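PDB 1O5Z: folylpolyglutamate synthase/dihydrofolate synthase from Thermotoga maritima, which probably catalyses the ATP-dependent addition of L-glutamate to 7,8-dihydropteroate and to tetrahydrofolate polyglutamates, making dihydrofolate and lengthening the gamma-glutamyl tail. Local coordinates for residues K63-N68 / P270-N275; L265-P270 / A302-R307; G306-L311 / R334-Y339; K316-D321 / E429-G434; I349-L352 / N356-D359. All blocks are in the same frame, centred on the assembly; numbering follows the deposited sequence.

Contacts 1 and 2 form one neighbourhood, their centres about 8 Å apart: they share Pro270, and both reach the sulfate of chain C, which sits where a nucleotide phosphate would be expected in a P-loop enzyme. Contact 2 leads from the ATP-binding middle domain towards the glutamate ligase domain. It shares Gly306 and Arg307 with contact 3, again about 8 Å between centres, and the two are joined by Gly269 N and Tyr339 OH. Contacts 3 and 4, about 13 Å apart, meet through the paired strands 309-313 and 316-320. Contact 5 is nested within the chain loop closed by contact 4, about 20 Å from it and about 26 Å from contact 1, centre to centre.

Contact 1: K63-N68 / P270-N275; sequences KGSVAN and PHQIEN. With SO4 (sulfate ion), chain C; SO4 (sulfate ion), chain B.
Ser65 and Gln272 meet through their polar ends, while Val66 and Asn275 pack beside them where helices 63-68 and 271-275 cross at -50°, their axes 9.6 Å apart. Ser65 OG lies beside its own backbone N and faces the other helix, where Gln272 NE2 gives it a weak hydrogen bond of 2.7 Å, bent to 135°. A bend at chi2 (-54°) brings the Gln272 amide over. Its other end, OE1, accepts from a water that also donates to sulfate O4 of chain C. Val66 turns CG2 across the Asn275 side chain, packing its methyl 3.7 Å from Asn275 CB and against the backbone O of the same residue. The sulfate of chain C rests at the start of helix 63-68: Gly64 N donates to O3 at 2.7 Å and Ser65 N to O4 at 3.0 Å, with Gly62 N adding another donor. Gly64 suits its place because a CB would run into O3. Lys63 NZ is hydrogen-bonded to Gly59 O and makes a long, weak bond to the chain B sulfate. The chain C sulfate, cradled by backbone N-H groups, is typical of the P-loop of a nucleotide-binding Mur ligase middle domain.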
# COMPACT_ATOMS: atom_id res chain seq x y z
N LYS A 63 -6.24 1.49 0.07
CA LYS A 63 -5.80 2.80 0.53
C LYS A 63 -4.43 3.17 -0.07
O LYS A 63 -4.20 4.33 -0.41
CB LYS A 63 -5.86 2.99 2.06
CG LYS A 63 -5.30 1.89 2.89
CD LYS A 63 -5.03 2.36 4.32
CE LYS A 63 -4.39 1.19 5.13
NZ LYS A 63 -5.03 -0.14 4.87
N GLY A 64 -3.53 2.20 -0.17
CA GLY A 64 -2.26 2.39 -0.80
C GLY A 64 -2.42 2.76 -2.25
O GLY A 64 -1.75 3.68 -2.70
N SER A 65 -3.24 2.04 -3.01
CA SER A 65 -3.50 2.35 -4.45
C SER A 65 -4.12 3.71 -4.61
O SER A 65 -3.74 4.47 -5.51
CB SER A 65 -4.53 1.43 -5.08
OG SER A 65 -4.11 0.10 -5.21
N VAL A 66 -5.14 4.01 -3.79
CA VAL A 66 -5.83 5.31 -3.91
C VAL A 66 -4.87 6.44 -3.55
O VAL A 66 -4.80 7.44 -4.27
CB VAL A 66 -7.11 5.39 -3.06
CG1 VAL A 66 -7.59 6.84 -2.98
CG2 VAL A 66 -8.22 4.48 -3.65
N ALA A 67 -4.09 6.27 -2.49
CA ALA A 67 -3.06 7.29 -2.17
C ALA A 67 -2.10 7.52 -3.32
O ALA A 67 -1.81 8.65 -3.69
CB ALA A 67 -2.26 6.88 -0.91
N ASN A 68 -1.57 6.43 -3.86
CA ASN A 68 -0.63 6.47 -4.96
C ASN A 68 -1.21 7.18 -6.17
O ASN A 68 -0.55 8.00 -6.77
CB ASN A 68 -0.20 5.06 -5.37
CG ASN A 68 0.95 5.08 -6.32
OD1 ASN A 68 0.76 4.91 -7.54
ND2 ASN A 68 2.16 5.34 -5.79
N PRO A 270 -9.69 -5.29 -11.71
CA PRO A 270 -10.91 -4.43 -11.78
C PRO A 270 -11.23 -3.63 -10.48
O PRO A 270 -11.82 -2.55 -10.56
CB PRO A 270 -12.02 -5.42 -12.15
CG PRO A 270 -11.30 -6.75 -12.42
CD PRO A 270 -10.03 -6.73 -11.64
N HIS A 271 -10.80 -4.13 -9.32
CA HIS A 271 -10.81 -3.31 -8.08
C HIS A 271 -10.02 -2.04 -8.23
O HIS A 271 -10.32 -1.08 -7.55
CB HIS A 271 -10.27 -4.04 -6.85
CG HIS A 271 -11.25 -4.97 -6.23
ND1 HIS A 271 -12.51 -4.56 -5.84
CD2 HIS A 271 -11.20 -6.30 -5.97
CE1 HIS A 271 -13.19 -5.59 -5.36
NE2 HIS A 271 -12.41 -6.66 -5.42
N GLN A 272 -8.98 -2.04 -9.07
CA GLN A 272 -8.17 -0.85 -9.22
C GLN A 272 -8.91 0.22 -9.99
O GLN A 272 -8.64 1.42 -9.81
CB GLN A 272 -6.82 -1.15 -9.87
CG GLN A 272 -5.94 -2.11 -9.09
CD GLN A 272 -5.71 -1.71 -7.63
OE1 GLN A 272 -5.49 -2.59 -6.81
NE2 GLN A 272 -5.76 -0.44 -7.31
N ILE A 273 -9.87 -0.18 -10.82
CA ILE A 273 -10.64 0.80 -11.56
C ILE A 273 -11.55 1.53 -10.56
O ILE A 273 -11.74 2.77 -10.61
CB ILE A 273 -11.34 0.17 -12.76
CG1 ILE A 273 -10.32 -0.01 -13.88
CG2 ILE A 273 -12.48 1.05 -13.28
CD1 ILE A 273 -10.75 -1.01 -14.91
N GLU A 274 -12.04 0.79 -9.59
CA GLU A 274 -12.80 1.43 -8.53
C GLU A 274 -11.94 2.31 -7.65
O GLU A 274 -12.37 3.35 -7.20
CB GLU A 274 -13.57 0.38 -7.71
CG GLU A 274 -14.72 -0.20 -8.51
CD GLU A 274 -15.85 -0.71 -7.66
OE1 GLU A 274 -15.72 -0.79 -6.43
OE2 GLU A 274 -16.89 -1.05 -8.24
N ASN A 275 -10.72 1.89 -7.37
CA ASN A 275 -9.84 2.71 -6.57
C ASN A 275 -9.60 4.01 -7.32
O ASN A 275 -9.52 5.05 -6.74
CB ASN A 275 -8.52 1.98 -6.34
CG ASN A 275 -8.64 0.82 -5.34
OD1 ASN A 275 -7.77 -0.04 -5.26
ND2 ASN A 275 -9.69 0.79 -4.60
S SO4 C . -3.76 -1.40 -0.89
O1 SO4 C . -4.79 -2.32 -0.44
O2 SO4 C . -2.50 -2.03 -1.22
O3 SO4 C . -3.58 -0.51 0.26
O4 SO4 C . -4.16 -0.69 -2.11
S SO4 B . -6.64 -1.27 8.24
O1 SO4 B . -5.19 -1.23 8.07
O2 SO4 B . -7.17 -2.46 7.58
O3 SO4 B . -7.17 -0.04 7.65
O4 SO4 B . -7.02 -1.27 9.65
O HOH W 1 -5.05 -2.46 -3.89

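Contact 2: L265-P270 / A302-R307; sequences LTMNGP and AKNLGR. With SO4 (sulfate ion), chain C.
Met267 lies across Ala302 and Asn304, joining the loop before helix 271-286 to the connection that enters strand 309-313 through a type II beta turn, Asn304 to Arg307. Along the first loop, Thr266 comes before the contact proper and anchors its OG1 on Lys300 O, near the end of helix 292-301. Met267 N donates to a water at 2.9 Å, which in turn donates to Ala302 O. The Met267 side chain leaves beside its own backbone N (chi1 -73°) and bends only at chi3 (78°), which curls CE round to a very close, doubtful approach to Asn304 CB. Its sulfur lies 4.2 Å from Ala302 CB; a long, flexible apolar chain fits this winding surface, which Ser65 and Gln272 also border. An alanine at this position is likely to open a gap against Ala302 and leave Asn304 freer to shift away from the sulfate. Asn268 O shares a second water with Arg307 O. At Gly269, the backbone angles would press any CB against the preceding carbonyl, and its N is held by Tyr339 OH. Beyond the methionine, Arg307 NH1 forms a salt bridge to the chain C sulfate, and Asn304 ND2 donates to sulfate O2 at 2.9 Å in a nearly straight bond (168°).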
# COMPACT_ATOMS: atom_id res chain seq x y z
N LEU A 265 -5.80 2.76 -16.81
CA LEU A 265 -4.93 2.35 -15.74
C LEU A 265 -3.93 1.34 -16.21
O LEU A 265 -4.26 0.37 -16.89
CB LEU A 265 -5.71 1.65 -14.66
CG LEU A 265 -6.34 2.35 -13.50
CD1 LEU A 265 -6.82 1.23 -12.65
CD2 LEU A 265 -5.39 3.23 -12.73
N THR A 266 -2.72 1.53 -15.78
CA THR A 266 -1.69 0.58 -16.05
C THR A 266 -1.84 -0.59 -15.09
O THR A 266 -1.75 -1.75 -15.49
CB THR A 266 -0.37 1.29 -15.92
OG1 THR A 266 -0.35 2.28 -16.94
CG2 THR A 266 0.80 0.39 -16.28
N MET A 267 -2.12 -0.25 -13.83
CA MET A 267 -2.40 -1.25 -12.80
C MET A 267 -3.52 -2.16 -13.23
O MET A 267 -4.54 -1.70 -13.79
CB MET A 267 -2.85 -0.58 -11.52
CG MET A 267 -1.78 0.13 -10.76
SD MET A 267 -2.57 0.93 -9.35
CE MET A 267 -2.71 -0.53 -8.35
N ASN A 268 -3.33 -3.45 -13.00
CA ASN A 268 -4.27 -4.46 -13.46
C ASN A 268 -5.13 -4.91 -12.34
O ASN A 268 -4.75 -4.78 -11.19
CB ASN A 268 -3.52 -5.61 -14.04
CG ASN A 268 -2.75 -5.21 -15.24
OD1 ASN A 268 -3.33 -4.93 -16.33
ND2 ASN A 268 -1.42 -5.12 -15.07
N GLY A 269 -6.32 -5.38 -12.67
CA GLY A 269 -7.30 -5.74 -11.67
C GLY A 269 -8.46 -4.77 -11.70
O GLY A 269 -8.25 -3.53 -11.74
N PRO A 270 -9.69 -5.29 -11.71
CA PRO A 270 -10.91 -4.43 -11.78
C PRO A 270 -11.23 -3.63 -10.48
O PRO A 270 -11.82 -2.55 -10.56
CB PRO A 270 -12.02 -5.42 -12.15
CG PRO A 270 -11.30 -6.75 -12.42
CD PRO A 270 -10.03 -6.73 -11.64
N ALA A 302 0.39 5.49 -11.84
CA ALA A 302 0.13 4.78 -10.59
C ALA A 302 0.57 3.30 -10.60
O ALA A 302 0.35 2.56 -11.58
CB ALA A 302 -1.33 4.86 -10.22
N LYS A 303 1.13 2.89 -9.47
CA LYS A 303 1.68 1.57 -9.31
C LYS A 303 1.49 1.16 -7.86
O LYS A 303 1.82 1.94 -6.97
CB LYS A 303 3.16 1.62 -9.61
CG LYS A 303 3.81 0.22 -9.57
CD LYS A 303 5.24 0.23 -10.15
CE LYS A 303 5.24 0.11 -11.73
NZ LYS A 303 6.23 1.08 -12.34
N ASN A 304 0.94 -0.03 -7.61
CA ASN A 304 0.84 -0.56 -6.28
C ASN A 304 1.71 -1.78 -6.19
O ASN A 304 1.39 -2.83 -6.75
CB ASN A 304 -0.61 -0.91 -5.93
CG ASN A 304 -0.84 -1.04 -4.40
OD1 ASN A 304 0.10 -0.89 -3.61
ND2 ASN A 304 -2.06 -1.34 -4.01
N LEU A 305 2.82 -1.65 -5.50
CA LEU A 305 3.87 -2.67 -5.60
C LEU A 305 3.43 -4.00 -5.00
O LEU A 305 2.87 -4.04 -3.89
CB LEU A 305 5.18 -2.21 -4.95
CG LEU A 305 5.76 -0.83 -5.28
CD1 LEU A 305 6.95 -0.62 -4.38
CD2 LEU A 305 6.11 -0.65 -6.73
N GLY A 306 3.67 -5.07 -5.74
CA GLY A 306 3.37 -6.41 -5.29
C GLY A 306 1.90 -6.70 -5.13
O GLY A 306 1.54 -7.69 -4.53
N ARG A 307 1.06 -5.84 -5.69
CA ARG A 307 -0.34 -6.00 -5.58
C ARG A 307 -0.84 -6.26 -6.99
O ARG A 307 -1.25 -5.36 -7.70
CB ARG A 307 -0.92 -4.72 -5.00
CG ARG A 307 -0.41 -4.40 -3.54
CD ARG A 307 -1.31 -4.92 -2.42
NE ARG A 307 -2.55 -5.35 -3.03
CZ ARG A 307 -3.75 -5.27 -2.49
NH1 ARG A 307 -3.94 -4.81 -1.26
NH2 ARG A 307 -4.79 -5.69 -3.19
S SO4 C . -3.76 -1.40 -0.89
O1 SO4 C . -4.79 -2.32 -0.44
O2 SO4 C . -2.50 -2.03 -1.22
O3 SO4 C . -3.58 -0.51 0.26
O4 SO4 C . -4.16 -0.69 -2.11
O HOH W 2 -1.65 2.54 -13.13
O HOH W 3 -3.23 -4.51 -9.07

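Contact 3: G306-L311 / R334-Y339; sequences GRFEIL and RSLKLY
Phe308 and Ser335 bring the two backbones to their nearest approach, 7.7 Å between their CA atoms. The chain of 306-311 is passing from a turn into strand 309-311, whereas 334-339 is the last part of a helix. Phe308 and Glu309 both face Leu320 in a G1 beta bulge, and Phe308, with its unusual positive phi of 50°, takes the first position. Its side chain points toward the helix; with CG anti to the backbone N (chi1 -163°), the ring slides beneath Ser335. Ser335 CB then stands over the middle of one ring face in a CH-pi contact, 3.6 Å from the centroid. The short serine side chain lets the helix come close to the ring. Ile310 CD1 covers the opposite face, nearer the rim. At the ring edge Tyr339 CD1 comes 3.6 Å from Phe308 CE2, the two ring planes inclined by 40°, and Leu336 CD2 approaches Phe308 CE1 at 4.3 Å. Tyr339 keeps its hydroxyl for other partners, Gly269 N and Asn250 OD1. Phe308 also touches Ile319, so its ring lies between the end of helix 326-339 and the antiparallel pair formed by edge strand 309-313 and strand 316-320.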
# COMPACT_ATOMS: atom_id res chain seq x y z
N GLY A 306 3.67 -5.07 -5.74
CA GLY A 306 3.37 -6.41 -5.29
C GLY A 306 1.90 -6.70 -5.13
O GLY A 306 1.54 -7.69 -4.53
N ARG A 307 1.06 -5.84 -5.69
CA ARG A 307 -0.34 -6.00 -5.58
C ARG A 307 -0.84 -6.26 -6.99
O ARG A 307 -1.25 -5.36 -7.70
CB ARG A 307 -0.92 -4.72 -5.00
CG ARG A 307 -0.41 -4.40 -3.54
CD ARG A 307 -1.31 -4.92 -2.42
NE ARG A 307 -2.55 -5.35 -3.03
CZ ARG A 307 -3.75 -5.27 -2.49
NH1 ARG A 307 -3.94 -4.81 -1.26
NH2 ARG A 307 -4.79 -5.69 -3.19
N PHE A 308 -0.77 -7.52 -7.38
CA PHE A 308 -1.14 -8.01 -8.72
C PHE A 308 -0.46 -7.16 -9.72
O PHE A 308 -1.08 -6.56 -10.61
CB PHE A 308 -2.66 -8.07 -9.01
CG PHE A 308 -2.98 -8.93 -10.21
CD1 PHE A 308 -2.73 -10.29 -10.19
CD2 PHE A 308 -3.49 -8.38 -11.37
CE1 PHE A 308 -3.00 -11.08 -11.27
CE2 PHE A 308 -3.76 -9.18 -12.46
CZ PHE A 308 -3.49 -10.53 -12.40
N GLU A 309 0.85 -7.14 -9.49
CA GLU A 309 1.78 -6.38 -10.26
C GLU A 309 2.34 -7.31 -11.29
O GLU A 309 2.88 -8.35 -10.94
CB GLU A 309 2.94 -5.92 -9.37
CG GLU A 309 3.48 -4.62 -9.85
CD GLU A 309 4.80 -4.29 -9.24
OE1 GLU A 309 5.10 -4.82 -8.15
OE2 GLU A 309 5.52 -3.51 -9.89
N ILE A 310 2.23 -6.93 -12.55
CA ILE A 310 2.83 -7.70 -13.62
C ILE A 310 4.01 -6.93 -14.15
O ILE A 310 3.84 -5.80 -14.57
CB ILE A 310 1.80 -7.97 -14.76
CG1 ILE A 310 0.70 -8.92 -14.28
CG2 ILE A 310 2.50 -8.59 -15.98
CD1 ILE A 310 -0.45 -8.23 -13.83
N LEU A 311 5.18 -7.56 -14.16
CA LEU A 311 6.40 -6.99 -14.66
C LEU A 311 6.91 -7.86 -15.79
O LEU A 311 7.21 -9.01 -15.57
CB LEU A 311 7.48 -7.00 -13.57
CG LEU A 311 7.85 -5.77 -12.76
CD1 LEU A 311 9.11 -6.11 -11.95
CD2 LEU A 311 8.10 -4.53 -13.62
N ARG A 334 -8.65 -15.23 -9.09
CA ARG A 334 -9.68 -14.48 -9.80
C ARG A 334 -9.06 -13.53 -10.80
O ARG A 334 -9.45 -13.46 -11.95
CB ARG A 334 -10.50 -13.65 -8.83
CG ARG A 334 -11.29 -14.47 -7.86
CD ARG A 334 -12.58 -13.82 -7.40
NE ARG A 334 -13.46 -14.86 -6.86
CZ ARG A 334 -13.47 -15.28 -5.59
NH1 ARG A 334 -12.65 -14.73 -4.70
NH2 ARG A 334 -14.31 -16.26 -5.22
N SER A 335 -8.11 -12.77 -10.32
CA SER A 335 -7.36 -11.86 -11.18
C SER A 335 -6.60 -12.56 -12.31
O SER A 335 -6.64 -12.13 -13.46
CB SER A 335 -6.43 -11.01 -10.31
OG SER A 335 -7.23 -10.05 -9.63
N LEU A 336 -5.93 -13.67 -11.99
CA LEU A 336 -5.33 -14.55 -13.00
C LEU A 336 -6.27 -15.05 -14.07
O LEU A 336 -5.86 -15.18 -15.21
CB LEU A 336 -4.68 -15.77 -12.35
CG LEU A 336 -3.44 -15.46 -11.57
CD1 LEU A 336 -3.15 -16.62 -10.73
CD2 LEU A 336 -2.27 -15.14 -12.50
N LYS A 337 -7.52 -15.35 -13.73
CA LYS A 337 -8.46 -15.87 -14.70
C LYS A 337 -8.90 -14.78 -15.70
O LYS A 337 -9.35 -15.08 -16.83
CB LYS A 337 -9.67 -16.51 -14.00
CG LYS A 337 -9.39 -17.73 -13.07
CD LYS A 337 -10.62 -18.72 -13.09
CE LYS A 337 -10.85 -19.58 -11.79
NZ LYS A 337 -9.64 -20.31 -11.28
N LEU A 338 -8.77 -13.53 -15.30
CA LEU A 338 -9.18 -12.43 -16.15
C LEU A 338 -8.13 -12.11 -17.18
O LEU A 338 -8.44 -11.85 -18.32
CB LEU A 338 -9.40 -11.17 -15.33
CG LEU A 338 -10.73 -11.03 -14.62
CD1 LEU A 338 -10.70 -9.75 -13.83
CD2 LEU A 338 -11.91 -11.06 -15.60
N TYR A 339 -6.89 -12.11 -16.76
CA TYR A 339 -5.84 -11.57 -17.58
C TYR A 339 -4.99 -12.64 -18.25
O TYR A 339 -4.22 -12.33 -19.15
CB TYR A 339 -4.96 -10.66 -16.72
CG TYR A 339 -5.63 -9.35 -16.34
CD1 TYR A 339 -6.16 -9.14 -15.08
CD2 TYR A 339 -5.71 -8.30 -17.24
CE1 TYR A 339 -6.75 -7.93 -14.73
CE2 TYR A 339 -6.30 -7.10 -16.90
CZ TYR A 339 -6.82 -6.92 -15.65
OH TYR A 339 -7.42 -5.73 -15.31

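Contact 4: K316-D321 / E429-G434; sequences KMYILD and EFLTTG
Leu431 lays its branched end on the ring of Tyr318, seating helix 421-433 against one side of the mixed sheet in the Rossmann-like glutamate ligase domain. CD1 stands over the ring face, 3.9 Å from the centroid and 16° off its normal, a CH-pi contact displaced towards CG, which it meets at 3.7 Å. The second methyl, CD2, rides above the outer part of the ring, 3.9 Å from Tyr318 CE1, so the two branches together span the aromatic from root to hydroxyl end. The ring presents this face because CG sits beside the backbone N (chi1 -66°) while chi2 of 93° turns the plane broadside to the helix. Two residues on, Leu320 adds its CD2, 4.3 Å from Leu431 CD1. The flat ring gives a wide surface for leucine's two methyls. Ile408 of helix 404-409 touches both Tyr318 and Leu431. The tyrosine's polar end receives a hydrogen bond from Lys316 NZ, which also bonds Thr411 OG1. Where the helix runs out, before Gly434 takes positive phi, Glu429 O accepts from Thr433 OG1 at 2.6 Å and Thr433 N at 2.7 Å, the two donors on opposite faces of its carbonyl plane.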
# COMPACT_ATOMS: atom_id res chain seq x y z
N LYS A 316 9.83 -12.16 -20.34
CA LYS A 316 9.04 -13.03 -19.50
C LYS A 316 8.18 -12.20 -18.58
O LYS A 316 8.63 -11.16 -18.11
CB LYS A 316 9.92 -13.96 -18.67
CG LYS A 316 9.10 -15.17 -18.13
CD LYS A 316 9.55 -15.68 -16.76
CE LYS A 316 11.00 -16.14 -16.83
NZ LYS A 316 11.52 -16.69 -15.58
N MET A 317 6.94 -12.66 -18.34
CA MET A 317 6.04 -12.01 -17.42
C MET A 317 6.16 -12.62 -16.08
O MET A 317 6.24 -13.84 -15.97
CB MET A 317 4.59 -12.19 -17.78
CG MET A 317 4.28 -11.81 -19.13
SD MET A 317 2.73 -10.92 -19.11
CE MET A 317 3.46 -9.28 -18.87
N TYR A 318 6.09 -11.74 -15.08
CA TYR A 318 6.00 -12.09 -13.68
C TYR A 318 4.76 -11.48 -13.08
O TYR A 318 4.52 -10.30 -13.24
CB TYR A 318 7.20 -11.55 -12.94
CG TYR A 318 8.44 -12.22 -13.38
CD1 TYR A 318 9.22 -11.68 -14.39
CD2 TYR A 318 8.82 -13.40 -12.81
CE1 TYR A 318 10.35 -12.32 -14.82
CE2 TYR A 318 9.96 -14.06 -13.22
CZ TYR A 318 10.72 -13.52 -14.21
OH TYR A 318 11.82 -14.21 -14.62
N ILE A 319 3.97 -12.28 -12.39
CA ILE A 319 2.83 -11.79 -11.64
C ILE A 319 3.29 -11.79 -10.19
O ILE A 319 3.42 -12.83 -9.58
CB ILE A 319 1.59 -12.66 -11.87
CG1 ILE A 319 1.25 -12.70 -13.37
CG2 ILE A 319 0.39 -12.08 -11.11
CD1 ILE A 319 1.88 -13.82 -14.21
N LEU A 320 3.58 -10.59 -9.67
CA LEU A 320 4.06 -10.43 -8.32
C LEU A 320 2.84 -10.10 -7.50
O LEU A 320 2.22 -9.06 -7.67
CB LEU A 320 5.09 -9.30 -8.24
CG LEU A 320 6.29 -9.43 -9.22
CD1 LEU A 320 7.17 -8.19 -9.26
CD2 LEU A 320 7.08 -10.66 -8.93
N ASP A 321 2.49 -11.01 -6.59
CA ASP A 321 1.41 -10.75 -5.71
C ASP A 321 1.72 -11.27 -4.35
O ASP A 321 1.96 -12.47 -4.18
CB ASP A 321 0.14 -11.38 -6.23
CG ASP A 321 -1.10 -10.88 -5.50
OD1 ASP A 321 -1.90 -10.15 -6.15
OD2 ASP A 321 -1.35 -11.16 -4.30
N GLU A 429 12.75 -6.89 -6.01
CA GLU A 429 13.92 -6.05 -5.97
C GLU A 429 14.96 -6.57 -6.96
O GLU A 429 15.62 -5.81 -7.65
CB GLU A 429 14.53 -5.96 -4.57
CG GLU A 429 15.52 -4.80 -4.51
CD GLU A 429 16.19 -4.62 -3.19
OE1 GLU A 429 15.76 -5.28 -2.27
OE2 GLU A 429 17.16 -3.81 -3.08
N PHE A 430 15.12 -7.87 -7.03
CA PHE A 430 16.14 -8.40 -7.86
C PHE A 430 15.82 -8.24 -9.31
O PHE A 430 16.68 -7.94 -10.12
CB PHE A 430 16.41 -9.84 -7.54
CG PHE A 430 17.71 -10.31 -8.08
CD1 PHE A 430 18.88 -10.00 -7.42
CD2 PHE A 430 17.77 -11.04 -9.27
CE1 PHE A 430 20.10 -10.40 -7.93
CE2 PHE A 430 18.99 -11.45 -9.78
CZ PHE A 430 20.14 -11.13 -9.13
N LEU A 431 14.55 -8.42 -9.62
CA LEU A 431 14.08 -8.27 -10.97
C LEU A 431 14.24 -6.86 -11.50
O LEU A 431 14.53 -6.63 -12.68
CB LEU A 431 12.60 -8.67 -11.02
CG LEU A 431 12.26 -10.16 -11.13
CD1 LEU A 431 10.76 -10.35 -11.11
CD2 LEU A 431 12.90 -10.80 -12.36
N THR A 432 13.99 -5.89 -10.63
CA THR A 432 14.01 -4.50 -11.03
C THR A 432 15.37 -3.88 -10.82
O THR A 432 15.69 -2.93 -11.48
CB THR A 432 12.93 -3.74 -10.29
OG1 THR A 432 13.02 -3.99 -8.89
CG2 THR A 432 11.53 -4.28 -10.68
N THR A 433 16.19 -4.42 -9.93
CA THR A 433 17.51 -3.82 -9.71
C THR A 433 18.70 -4.73 -9.97
O THR A 433 19.82 -4.27 -10.04
CB THR A 433 17.67 -3.24 -8.27
OG1 THR A 433 17.66 -4.31 -7.29
CG2 THR A 433 16.49 -2.32 -7.92
N GLY A 434 18.48 -6.02 -10.08
CA GLY A 434 19.60 -6.90 -10.28
C GLY A 434 20.48 -7.07 -9.05
O GLY A 434 21.57 -7.68 -9.14

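Contact 5: I349-L352 / N356-D359; sequences IGIL and NRED
Arg357 reaches back along the loop at 349-352 and holds the carbonyl of Ile351 with two nitrogens, NE at 3.3 Å and NH2 at 3.1 Å. The grip is side-on: Ile351 O lies near the guanidinium plane, but both donors come from one face of its carbonyl, NE well above that plane and NH2 tilted only 22° from it. The side chain gets there because it runs extended from CG to NE (chi2 175°, chi3 170°), and on the way its CG packs on Ile351 CG2 at 3.9 Å. This is the tight, buried half, and the far end of the guanidinium is also engaged: NH1 donates to Asp383 O and NH2 to Lys382 O, so one arginine ties three backbone carbonyls together. A methionine in its place would probably leave the carbonyls of Ile351, Lys382 and Asp383 without these donors and the loop less firmly held. The other half is looser. The side chains of Asn356, which is exposed, and of Glu358, which is only partly so and touches Met390, both start out away from the loop. Asn356 still has work to do, its short amide being well suited to the N-cap: OD1 accepts from Asp359 N at 3.1 Å. Together these features make a strand-loop-helix connection of an alpha/beta domain, in which the loop after strand 345-349 leads into the capped helix 357-361.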
# COMPACT_ATOMS: atom_id res chain seq x y z
N ILE A 349 6.11 -20.35 -5.15
CA ILE A 349 5.44 -20.12 -3.87
C ILE A 349 6.33 -20.38 -2.61
O ILE A 349 7.04 -21.37 -2.52
CB ILE A 349 4.06 -20.84 -3.85
CG1 ILE A 349 3.18 -20.34 -2.69
CG2 ILE A 349 4.20 -22.37 -3.87
CD1 ILE A 349 1.73 -20.54 -2.96
N GLY A 350 6.35 -19.41 -1.71
CA GLY A 350 7.00 -19.56 -0.42
C GLY A 350 6.06 -18.98 0.60
O GLY A 350 5.57 -17.88 0.43
N ILE A 351 5.76 -19.73 1.64
CA ILE A 351 4.88 -19.25 2.66
C ILE A 351 5.55 -19.51 3.97
O ILE A 351 6.13 -20.57 4.15
CB ILE A 351 3.51 -20.00 2.64
CG1 ILE A 351 2.95 -20.14 1.23
CG2 ILE A 351 2.48 -19.29 3.55
CD1 ILE A 351 1.81 -21.06 1.17
N LEU A 352 5.45 -18.55 4.89
CA LEU A 352 5.88 -18.76 6.26
C LEU A 352 4.90 -19.68 7.00
O LEU A 352 3.73 -19.87 6.59
CB LEU A 352 6.05 -17.43 6.99
CG LEU A 352 6.98 -16.43 6.28
CD1 LEU A 352 6.93 -15.06 6.92
CD2 LEU A 352 8.38 -16.96 6.28
N ASN A 356 -1.71 -19.68 7.02
CA ASN A 356 -2.48 -20.88 6.75
C ASN A 356 -2.07 -21.54 5.43
O ASN A 356 -2.78 -21.47 4.41
CB ASN A 356 -3.96 -20.62 6.81
CG ASN A 356 -4.71 -21.84 7.15
OD1 ASN A 356 -4.65 -22.82 6.41
ND2 ASN A 356 -5.37 -21.83 8.29
N ARG A 357 -0.91 -22.20 5.48
CA ARG A 357 -0.28 -22.75 4.30
C ARG A 357 -1.21 -23.55 3.46
O ARG A 357 -1.25 -23.36 2.25
CB ARG A 357 0.88 -23.64 4.69
CG ARG A 357 2.11 -22.89 4.98
CD ARG A 357 3.20 -23.75 5.46
NE ARG A 357 4.46 -23.04 5.53
CZ ARG A 357 5.55 -23.57 6.08
NH1 ARG A 357 5.49 -24.80 6.61
NH2 ARG A 357 6.68 -22.88 6.13
N GLU A 358 -1.92 -24.46 4.10
CA GLU A 358 -2.75 -25.44 3.42
C GLU A 358 -3.94 -24.76 2.74
O GLU A 358 -4.23 -25.02 1.58
CB GLU A 358 -3.24 -26.44 4.45
CG GLU A 358 -4.20 -27.53 4.00
CD GLU A 358 -4.88 -28.15 5.20
OE1 GLU A 358 -6.11 -28.06 5.32
OE2 GLU A 358 -4.15 -28.67 6.06
N ASP A 359 -4.62 -23.88 3.45
CA ASP A 359 -5.76 -23.22 2.88
C ASP A 359 -5.29 -22.24 1.79
O ASP A 359 -6.03 -21.97 0.87
CB ASP A 359 -6.63 -22.52 3.97
CG ASP A 359 -7.34 -23.52 4.91
OD1 ASP A 359 -6.88 -24.68 5.10
OD2 ASP A 359 -8.40 -23.24 5.55